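Local atomic coordinates of leucine-rich repeat protein (PDB entry 4ECN), a protein that is of unknown function but, as an extracellular leucine-rich repeat protein with DUF4458 domains, probably binds other proteins. Residues T223-G228 with S232-Q237; F510-P515 with W537-D542; H785-D788 with N792-L795. One frame throughout, in Å; residues are numbered along the deposited sequence.

Contact 1: T223-G228 with S232-Q237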
loop_
_atom_site.group_PDB
_atom_site.type_symbol
_atom_site.label_atom_id
_atom_site.label_comp_id
_atom_site.label_asym_id
_atom_site.label_seq_id
_atom_site.Cartn_x
_atom_site.Cartn_y
_atom_site.Cartn_z
ATOM N N THR A 223 37.954 -11.829 7.545
ATOM C CA THR A 223 39.124 -11.950 8.430
ATOM C C THR A 223 39.055 -10.856 9.519
ATOM O O THR A 223 38.509 -9.774 9.280
ATOM C CB THR A 223 40.456 -11.902 7.655
ATOM O OG1 THR A 223 40.448 -10.790 6.768
ATOM C CG2 THR A 223 40.734 -13.183 6.880
ATOM N N TYR A 224 39.606 -11.154 10.712
ATOM C CA TYR A 224 39.622 -10.244 11.858
ATOM C C TYR A 224 41.010 -10.080 12.498
ATOM O O TYR A 224 41.785 -11.034 12.569
ATOM C CB TYR A 224 38.665 -10.737 12.953
ATOM C CG TYR A 224 37.236 -10.895 12.503
ATOM C CD1 TYR A 224 36.351 -9.820 12.530
ATOM C CD2 TYR A 224 36.757 -12.125 12.060
ATOM C CE1 TYR A 224 35.035 -9.957 12.092
ATOM C CE2 TYR A 224 35.443 -12.275 11.627
ATOM C CZ TYR A 224 34.584 -11.191 11.645
ATOM O OH TYR A 224 33.288 -11.347 11.213
ATOM N N SER A 225 41.284 -8.872 13.019
ATOM C CA SER A 225 42.498 -8.541 13.771
ATOM C C SER A 225 42.117 -8.309 15.230
ATOM O O SER A 225 41.117 -7.645 15.483
ATOM C CB SER A 225 43.203 -7.324 13.176
ATOM O OG SER A 225 42.423 -6.144 13.281
ATOM N N GLN A 226 42.873 -8.891 16.182
ATOM C CA GLN A 226 42.600 -8.754 17.618
ATOM C C GLN A 226 43.653 -7.850 18.245
ATOM O O GLN A 226 44.852 -8.040 18.008
ATOM C CB GLN A 226 42.561 -10.136 18.320
ATOM C CG GLN A 226 41.968 -10.153 19.746
ATOM C CD GLN A 226 40.461 -10.365 19.818
ATOM O OE1 GLN A 226 39.885 -11.278 19.209
ATOM N NE2 GLN A 226 39.802 -9.602 20.672
ATOM N N SER A 227 43.186 -6.846 19.015
ATOM C CA SER A 227 43.991 -5.871 19.768
ATOM C C SER A 227 43.396 -5.745 21.168
ATOM O O SER A 227 42.374 -5.070 21.369
ATOM C CB SER A 227 44.058 -4.522 19.052
ATOM O OG SER A 227 44.830 -3.579 19.780
ATOM N N GLY A 228 44.016 -6.455 22.106
ATOM C CA GLY A 228 43.539 -6.543 23.475
ATOM C C GLY A 228 42.283 -7.386 23.473
ATOM O O GLY A 228 42.349 -8.604 23.255
ATOM N N SER A 232 38.555 -6.502 15.272
ATOM C CA SER A 232 38.171 -5.647 14.145
ATOM C C SER A 232 38.205 -6.377 12.791
ATOM O O SER A 232 39.094 -7.189 12.545
ATOM C CB SER A 232 39.094 -4.437 14.070
ATOM O OG SER A 232 39.079 -3.716 15.290
ATOM N N GLU A 233 37.249 -6.028 11.909
ATOM C CA GLU A 233 37.079 -6.550 10.553
ATOM C C GLU A 233 38.249 -6.128 9.654
ATOM O O GLU A 233 38.621 -4.954 9.649
ATOM C CB GLU A 233 35.764 -6.000 10.002
ATOM C CG GLU A 233 35.009 -6.906 9.051
ATOM C CD GLU A 233 33.503 -6.793 9.208
ATOM O OE1 GLU A 233 32.997 -5.662 9.396
ATOM O OE2 GLU A 233 32.822 -7.841 9.142
ATOM N N LEU A 234 38.847 -7.074 8.917
ATOM C CA LEU A 234 39.971 -6.765 8.030
ATOM C C LEU A 234 39.482 -6.625 6.585
ATOM O O LEU A 234 39.819 -5.639 5.929
ATOM C CB LEU A 234 41.064 -7.829 8.141
ATOM C CG LEU A 234 41.853 -7.821 9.449
ATOM C CD1 LEU A 234 42.728 -9.041 9.572
ATOM C CD2 LEU A 234 42.717 -6.592 9.540
ATOM N N GLU A 235 38.664 -7.592 6.109
ATOM C CA GLU A 235 38.056 -7.628 4.776
ATOM C C GLU A 235 36.971 -8.702 4.695
ATOM O O GLU A 235 36.945 -9.631 5.499
ATOM C CB GLU A 235 39.101 -7.871 3.660
ATOM C CG GLU A 235 39.611 -9.302 3.572
ATOM C CD GLU A 235 40.510 -9.616 2.395
ATOM O OE1 GLU A 235 40.386 -8.943 1.347
ATOM O OE2 GLU A 235 41.311 -10.572 2.508
ATOM N N THR A 236 36.121 -8.595 3.685
ATOM C CA THR A 236 35.078 -9.563 3.394
ATOM C C THR A 236 35.151 -9.784 1.903
ATOM O O THR A 236 35.155 -8.813 1.137
ATOM C CB THR A 236 33.687 -9.116 3.914
ATOM O OG1 THR A 236 33.757 -8.823 5.306
ATOM C CG2 THR A 236 32.645 -10.182 3.738
ATOM N N GLN A 237 35.288 -11.039 1.483
ATOM C CA GLN A 237 35.379 -11.315 0.059
ATOM C C GLN A 237 34.537 -12.498 -0.352
ATOM O O GLN A 237 34.417 -13.465 0.404
ATOM C CB GLN A 237 36.833 -11.599 -0.356
ATOM C CG GLN A 237 37.855 -10.493 -0.112
ATOM C CD GLN A 237 37.686 -9.230 -0.912
ATOM O OE1 GLN A 237 37.145 -9.215 -2.019
ATOM N NE2 GLN A 237 38.237 -8.146 -0.391
#
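Ser225 and Ser232 form an antiparallel hydrogen-bonded pair in the beta hairpin of strands 214-227 and 230-238. Two nearly straight backbone bonds join them, Ser225 N to Ser232 O at 2.8 Å and Ser232 N to Ser225 O at 2.8 Å. Tyr224 and Glu233 follow as a non-hydrogen-bonded pair, and Leu234 N then reaches Thr223 O at 2.7 Å. At Leu234 the strand leaves its extended form (phi -99°, psi -48°), consistent with the first position of a classic beta bulge.

The tight part lies where Leu234 leans over the partner strand. Its CG stands anti to the carbonyl carbon (chi1 -71°), which sends both methyls across the hairpin: CD1 rests on the backbone at Tyr224 C, 3.5 Å away, and CD2 meets Ser225 CB at 3.7 Å. An alanine here would lose both methyls and is likely to open a gap over Tyr224 and Ser225. The other face is looser. Tyr224 and Glu233 run side by side there, yet Tyr224 OH stays 4.1 Å from Glu233 OE2, and each turns to a different partner: the hydroxyl bonds Asp159, while the carboxylate of the exposed Glu233 forms a salt bridge with Lys272.

Within the DUF4458 sheet, strand 157-164 flanks strand 214-227 on the side away from the hairpin partner and touches Thr223 and Tyr224; Ile259 of strand 251-259 packs on Thr223 and Glu235, and Lys272 comes from helix 266-280.

Contact 2: F510-P515 with W537-D542; sequences FLYDLP and WTRLAD
Tyr512 and Arg539 meet between two connecting segments of the leucine-rich repeat solenoid: the loop that follows strand 495-499 and helix 530-542, which comes after strand 519-521. The evidence for a true stack is geometric. The guanidinium of Arg539 lies flat on the phenol ring, with planes 7° apart and centres separated by 3.8 Å, so the contact is at once a stack and a cation-pi interaction. NH1 sits closest, 3.4 Å from Tyr512 CD2, while NH2 reaches back to Tyr512 CB at 3.5 Å. Farther down the arginine, CD stands over the middle of the ring, 3.7 Å from its centroid, in a CH-pi contact.

In solenoids of this kind the parallel strands line one side and such connections the other; here Leu511 and Leu540 both touch Leu520 of strand 519-521, between the two segments. The arginine spans the distance because its chain is extended from CG to NE and CG is anti to the backbone N (chi1 -169°). The backbone of Leu540 comes to the ring's edge, its N 3.6 Å from Tyr512 CE1, while Leu540 CD1 approaches the same CE1 to 3.7 Å from beyond the rim, on the side opposite the arginine. Tyr512 OH is held by a weak hydrogen bond to Asp536 O. Around the guanidinium, Asp509 makes a long, weak ion pair with NH1, and Asp513 OD1 lies 4.6 Å from Arg539 NH2, near enough perhaps to temper its charge.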
loop_
_atom_site.group_PDB
_atom_site.type_symbol
_atom_site.label_atom_id
_atom_site.label_comp_id
_atom_site.label_asym_id
_atom_site.label_seq_id
_atom_site.Cartn_x
_atom_site.Cartn_y
_atom_site.Cartn_z
ATOM N N PHE A 510 12.763 17.186 9.131
ATOM C CA PHE A 510 13.489 16.852 7.909
ATOM C C PHE A 510 12.741 17.370 6.645
ATOM O O PHE A 510 13.412 17.760 5.684
ATOM C CB PHE A 510 13.764 15.348 7.817
ATOM C CG PHE A 510 12.687 14.481 7.223
ATOM C CD1 PHE A 510 12.638 14.242 5.857
ATOM C CD2 PHE A 510 11.758 13.851 8.034
ATOM C CE1 PHE A 510 11.630 13.457 5.303
ATOM C CE2 PHE A 510 10.756 13.051 7.479
ATOM C CZ PHE A 510 10.698 12.860 6.120
ATOM N N LEU A 511 11.384 17.437 6.673
ATOM C CA LEU A 511 10.562 17.896 5.541
ATOM C C LEU A 511 10.864 19.323 5.109
ATOM O O LEU A 511 10.835 19.623 3.916
ATOM C CB LEU A 511 9.067 17.827 5.887
ATOM C CG LEU A 511 8.472 16.461 6.050
ATOM C CD1 LEU A 511 7.074 16.557 6.632
ATOM C CD2 LEU A 511 8.512 15.687 4.739
ATOM N N TYR A 512 11.123 20.196 6.081
ATOM C CA TYR A 512 11.336 21.621 5.867
ATOM C C TYR A 512 12.754 21.924 5.363
ATOM O O TYR A 512 13.004 23.033 4.877
ATOM C CB TYR A 512 11.062 22.370 7.178
ATOM C CG TYR A 512 9.683 22.084 7.750
ATOM C CD1 TYR A 512 8.549 22.720 7.248
ATOM C CD2 TYR A 512 9.516 21.199 8.815
ATOM C CE1 TYR A 512 7.282 22.465 7.772
ATOM C CE2 TYR A 512 8.251 20.943 9.354
ATOM C CZ TYR A 512 7.138 21.580 8.830
ATOM O OH TYR A 512 5.890 21.336 9.355
ATOM N N ASP A 513 13.656 20.931 5.437
ATOM C CA ASP A 513 15.052 21.079 5.022
ATOM C C ASP A 513 15.312 20.395 3.669
ATOM O O ASP A 513 16.448 20.402 3.187
ATOM C CB ASP A 513 15.987 20.510 6.104
ATOM C CG ASP A 513 15.841 21.147 7.482
ATOM O OD1 ASP A 513 15.276 22.268 7.570
ATOM O OD2 ASP A 513 16.304 20.534 8.470
ATOM N N LEU A 514 14.256 19.855 3.039
ATOM C CA LEU A 514 14.376 19.195 1.748
ATOM C C LEU A 514 14.396 20.252 0.668
ATOM O O LEU A 514 13.548 21.153 0.668
ATOM C CB LEU A 514 13.260 18.153 1.515
ATOM C CG LEU A 514 13.379 16.854 2.348
ATOM C CD1 LEU A 514 12.150 16.001 2.221
ATOM C CD2 LEU A 514 14.625 16.036 1.981
ATOM N N PRO A 515 15.387 20.173 -0.247
ATOM C CA PRO A 515 15.521 21.207 -1.297
ATOM C C PRO A 515 14.484 21.158 -2.417
ATOM O O PRO A 515 14.020 22.218 -2.843
ATOM C CB PRO A 515 16.887 20.920 -1.919
ATOM C CG PRO A 515 17.531 19.938 -1.045
ATOM C CD PRO A 515 16.474 19.188 -0.328
ATOM N N TRP A 537 1.268 23.352 8.387
ATOM C CA TRP A 537 0.966 23.719 7.007
ATOM C C TRP A 537 1.447 25.154 6.757
ATOM O O TRP A 537 2.100 25.384 5.739
ATOM C CB TRP A 537 -0.526 23.540 6.682
ATOM C CG TRP A 537 -0.908 23.716 5.222
ATOM C CD1 TRP A 537 -0.068 23.937 4.164
ATOM C CD2 TRP A 537 -2.239 23.697 4.678
ATOM N NE1 TRP A 537 -0.792 24.079 3.006
ATOM C CE2 TRP A 537 -2.126 23.924 3.288
ATOM C CE3 TRP A 537 -3.522 23.507 5.233
ATOM C CZ2 TRP A 537 -3.246 23.985 2.448
ATOM C CZ3 TRP A 537 -4.628 23.563 4.394
ATOM C CH2 TRP A 537 -4.484 23.795 3.023
ATOM N N THR A 538 1.208 26.090 7.705
ATOM C CA THR A 538 1.702 27.468 7.593
ATOM C C THR A 538 3.222 27.462 7.393
ATOM O O THR A 538 3.692 28.131 6.473
ATOM C CB THR A 538 1.334 28.347 8.807
ATOM O OG1 THR A 538 -0.021 28.162 9.190
ATOM C CG2 THR A 538 1.557 29.812 8.540
ATOM N N ARG A 539 3.982 26.672 8.221
ATOM C CA ARG A 539 5.455 26.602 8.145
ATOM C C ARG A 539 5.879 26.152 6.756
ATOM O O ARG A 539 6.695 26.820 6.118
ATOM C CB ARG A 539 6.068 25.686 9.220
ATOM C CG ARG A 539 7.580 25.856 9.283
ATOM C CD ARG A 539 8.286 24.934 10.255
ATOM N NE ARG A 539 9.723 24.855 9.949
ATOM C CZ ARG A 539 10.576 24.012 10.532
ATOM N NH1 ARG A 539 10.155 23.168 11.469
ATOM N NH2 ARG A 539 11.854 23.999 10.173
ATOM N N LEU A 540 5.265 25.072 6.282
ATOM C CA LEU A 540 5.482 24.461 4.982
ATOM C C LEU A 540 5.288 25.478 3.829
ATOM O O LEU A 540 6.131 25.552 2.940
ATOM C CB LEU A 540 4.490 23.298 4.847
ATOM C CG LEU A 540 4.872 22.169 3.930
ATOM C CD1 LEU A 540 5.992 21.323 4.533
ATOM C CD2 LEU A 540 3.669 21.284 3.666
ATOM N N ALA A 541 4.213 26.286 3.880
ATOM C CA ALA A 541 3.891 27.301 2.869
ATOM C C ALA A 541 4.851 28.494 2.945
ATOM O O ALA A 541 5.309 28.985 1.915
ATOM C CB ALA A 541 2.461 27.773 3.058
ATOM N N ASP A 542 5.158 28.947 4.177
ATOM C CA ASP A 542 6.044 30.077 4.452
ATOM C C ASP A 542 7.514 29.744 4.136
ATOM O O ASP A 542 8.258 30.654 3.759
ATOM C CB ASP A 542 5.906 30.523 5.915
ATOM C CG ASP A 542 4.693 31.397 6.214
ATOM O OD1 ASP A 542 4.185 32.055 5.273
ATOM O OD2 ASP A 542 4.330 31.526 7.412
#

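Contact 3: H785-D788 with N792-L795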
loop_
_atom_site.group_PDB
_atom_site.type_symbol
_atom_site.label_atom_id
_atom_site.label_comp_id
_atom_site.label_asym_id
_atom_site.label_seq_id
_atom_site.Cartn_x
_atom_site.Cartn_y
_atom_site.Cartn_z
ATOM N N HIS A 785 -43.463 5.491 -7.661
ATOM C CA HIS A 785 -43.848 5.904 -6.301
ATOM C C HIS A 785 -44.235 7.410 -6.128
ATOM O O HIS A 785 -43.619 8.122 -5.332
ATOM C CB HIS A 785 -42.631 5.612 -5.398
ATOM C CG HIS A 785 -42.959 5.294 -3.989
ATOM N ND1 HIS A 785 -43.290 6.282 -3.091
ATOM C CD2 HIS A 785 -42.916 4.106 -3.344
ATOM C CE1 HIS A 785 -43.494 5.664 -1.940
ATOM N NE2 HIS A 785 -43.282 4.355 -2.043
ATOM N N GLN A 786 -45.288 7.867 -6.806
ATOM C CA GLN A 786 -45.781 9.242 -6.661
ATOM C C GLN A 786 -46.714 9.319 -5.475
ATOM O O GLN A 786 -47.669 8.529 -5.376
ATOM C CB GLN A 786 -46.494 9.742 -7.927
ATOM C CG GLN A 786 -45.672 9.693 -9.199
ATOM C CD GLN A 786 -44.405 10.464 -9.063
ATOM O OE1 GLN A 786 -44.412 11.661 -8.808
ATOM N NE2 GLN A 786 -43.285 9.782 -9.208
ATOM N N ARG A 787 -46.440 10.252 -4.556
ATOM C CA ARG A 787 -47.273 10.423 -3.364
ATOM C C ARG A 787 -47.483 11.861 -3.066
ATOM O O ARG A 787 -46.642 12.678 -3.441
ATOM C CB ARG A 787 -46.637 9.761 -2.120
ATOM C CG ARG A 787 -46.308 8.278 -2.187
ATOM C CD ARG A 787 -47.525 7.385 -2.206
ATOM N NE ARG A 787 -47.097 5.989 -2.214
ATOM C CZ ARG A 787 -46.904 5.273 -3.316
ATOM N NH1 ARG A 787 -47.143 5.804 -4.511
ATOM N NH2 ARG A 787 -46.485 4.018 -3.231
ATOM N N ASP A 788 -48.575 12.188 -2.346
ATOM C CA ASP A 788 -48.796 13.543 -1.857
ATOM C C ASP A 788 -48.297 13.600 -0.396
ATOM O O ASP A 788 -47.904 12.561 0.165
ATOM C CB ASP A 788 -50.271 13.965 -2.006
ATOM C CG ASP A 788 -51.312 13.153 -1.256
ATOM O OD1 ASP A 788 -50.931 12.160 -0.595
ATOM O OD2 ASP A 788 -52.520 13.513 -1.334
ATOM N N ASN A 792 -51.003 9.511 -0.147
ATOM C CA ASN A 792 -51.929 8.892 -1.095
ATOM C C ASN A 792 -51.240 8.539 -2.403
ATOM O O ASN A 792 -50.358 9.274 -2.832
ATOM C CB ASN A 792 -53.096 9.844 -1.411
ATOM C CG ASN A 792 -53.857 10.441 -0.248
ATOM O OD1 ASN A 792 -54.127 9.797 0.775
ATOM N ND2 ASN A 792 -54.309 11.672 -0.433
ATOM N N ARG A 793 -51.675 7.465 -3.079
ATOM C CA ARG A 793 -51.130 7.090 -4.393
ATOM C C ARG A 793 -51.861 7.938 -5.439
ATOM O O ARG A 793 -52.961 7.583 -5.897
ATOM C CB ARG A 793 -51.256 5.577 -4.652
ATOM C CG ARG A 793 -50.485 4.719 -3.680
ATOM C CD ARG A 793 -50.315 3.321 -4.219
ATOM N NE ARG A 793 -49.459 2.518 -3.350
ATOM C CZ ARG A 793 -49.028 1.297 -3.643
ATOM N NH1 ARG A 793 -49.350 0.730 -4.797
ATOM N NH2 ARG A 793 -48.253 0.642 -2.792
ATOM N N ILE A 794 -51.273 9.093 -5.760
ATOM C CA ILE A 794 -51.902 10.123 -6.590
ATOM C C ILE A 794 -51.800 9.870 -8.121
ATOM O O ILE A 794 -52.546 10.514 -8.868
ATOM C CB ILE A 794 -51.305 11.517 -6.259
ATOM C CG1 ILE A 794 -49.771 11.559 -6.468
ATOM C CG2 ILE A 794 -51.692 11.924 -4.830
ATOM C CD1 ILE A 794 -49.213 12.912 -6.379
ATOM N N LEU A 795 -50.921 8.963 -8.590
ATOM C CA LEU A 795 -50.813 8.769 -10.036
ATOM C C LEU A 795 -51.604 7.511 -10.481
ATOM O O LEU A 795 -51.149 6.374 -10.316
ATOM C CB LEU A 795 -49.344 8.706 -10.486
ATOM C CG LEU A 795 -49.069 8.547 -11.990
ATOM C CD1 LEU A 795 -49.559 9.754 -12.786
ATOM C CD2 LEU A 795 -47.598 8.344 -12.228
HETATM O O HOH W 1 -49.161 7.395 -7.117
#
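Asp788 grips Asn792 where the leucine-rich repeat loop between strands 780-782 and 810-812 doubles back on itself. The carboxylate is brought round by chi1 of 61°, which sets Asp788 CG between the backbone N and the carbonyl carbon. Asn792 N meets the syn side of Asp788 OD1 at 2.7 Å, somewhat out of the carboxylate plane. The amide adds a weak, bent bond, Asn792 ND2 to Asp788 OD2 at 2.7 Å; the carboxylate and amide planes are strongly turned against each other. Ile794 CG2 also packs on the aspartate, 3.8 Å from Asp788 CB.

Arg787 folds rather than extends. A bend at chi2 (-70°) brings its guanidinium back between the His785 ring on one face and Arg793 CG on the other. Its NH1 donates to Gln786 O at 2.9 Å from above the carbonyl plane, and also to Ser815 O. The extended Arg793 runs alongside with its guanidinium plane 24° from that of Arg787, so that Arg787 NH2 and Arg793 NE, both donors, approach to 3.3 Å. The salt bridge of Arg793 with Asp836 probably offsets part of this like-charge proximity.

The side chains of Gln786 and Leu795 run out together in a common direction, with Gln786 CG 3.8 Å from Leu795 CD2. The polar end of Gln786 leads off to Phe765 N and Val760 O. Its backbone carbonyl faces a water that donates to Gln786 O at 2.6 Å and accepts from Leu795 N at 2.8 Å.

How the contacts relate
The three contacts are strung out in series along one elongated chain and none touches another. Contact 1 belongs to a DUF4458 domain of the transthyretin clan, whereas contacts 2 and 3 lie in connections between strands of the repeat region. Centres of contacts 1 and 2 are 45 Å apart, with nearest atoms about 29 Å from each other; contact 3 is 60 Å from contact 2, centre to centre. Contacts 1 and 3, 92 Å apart between centres, lie on opposite sides of the chain's centre. The sodium ion is bound by Gln314 and Val317, which fall between contacts 1 and 2 in sequence and belong to neither.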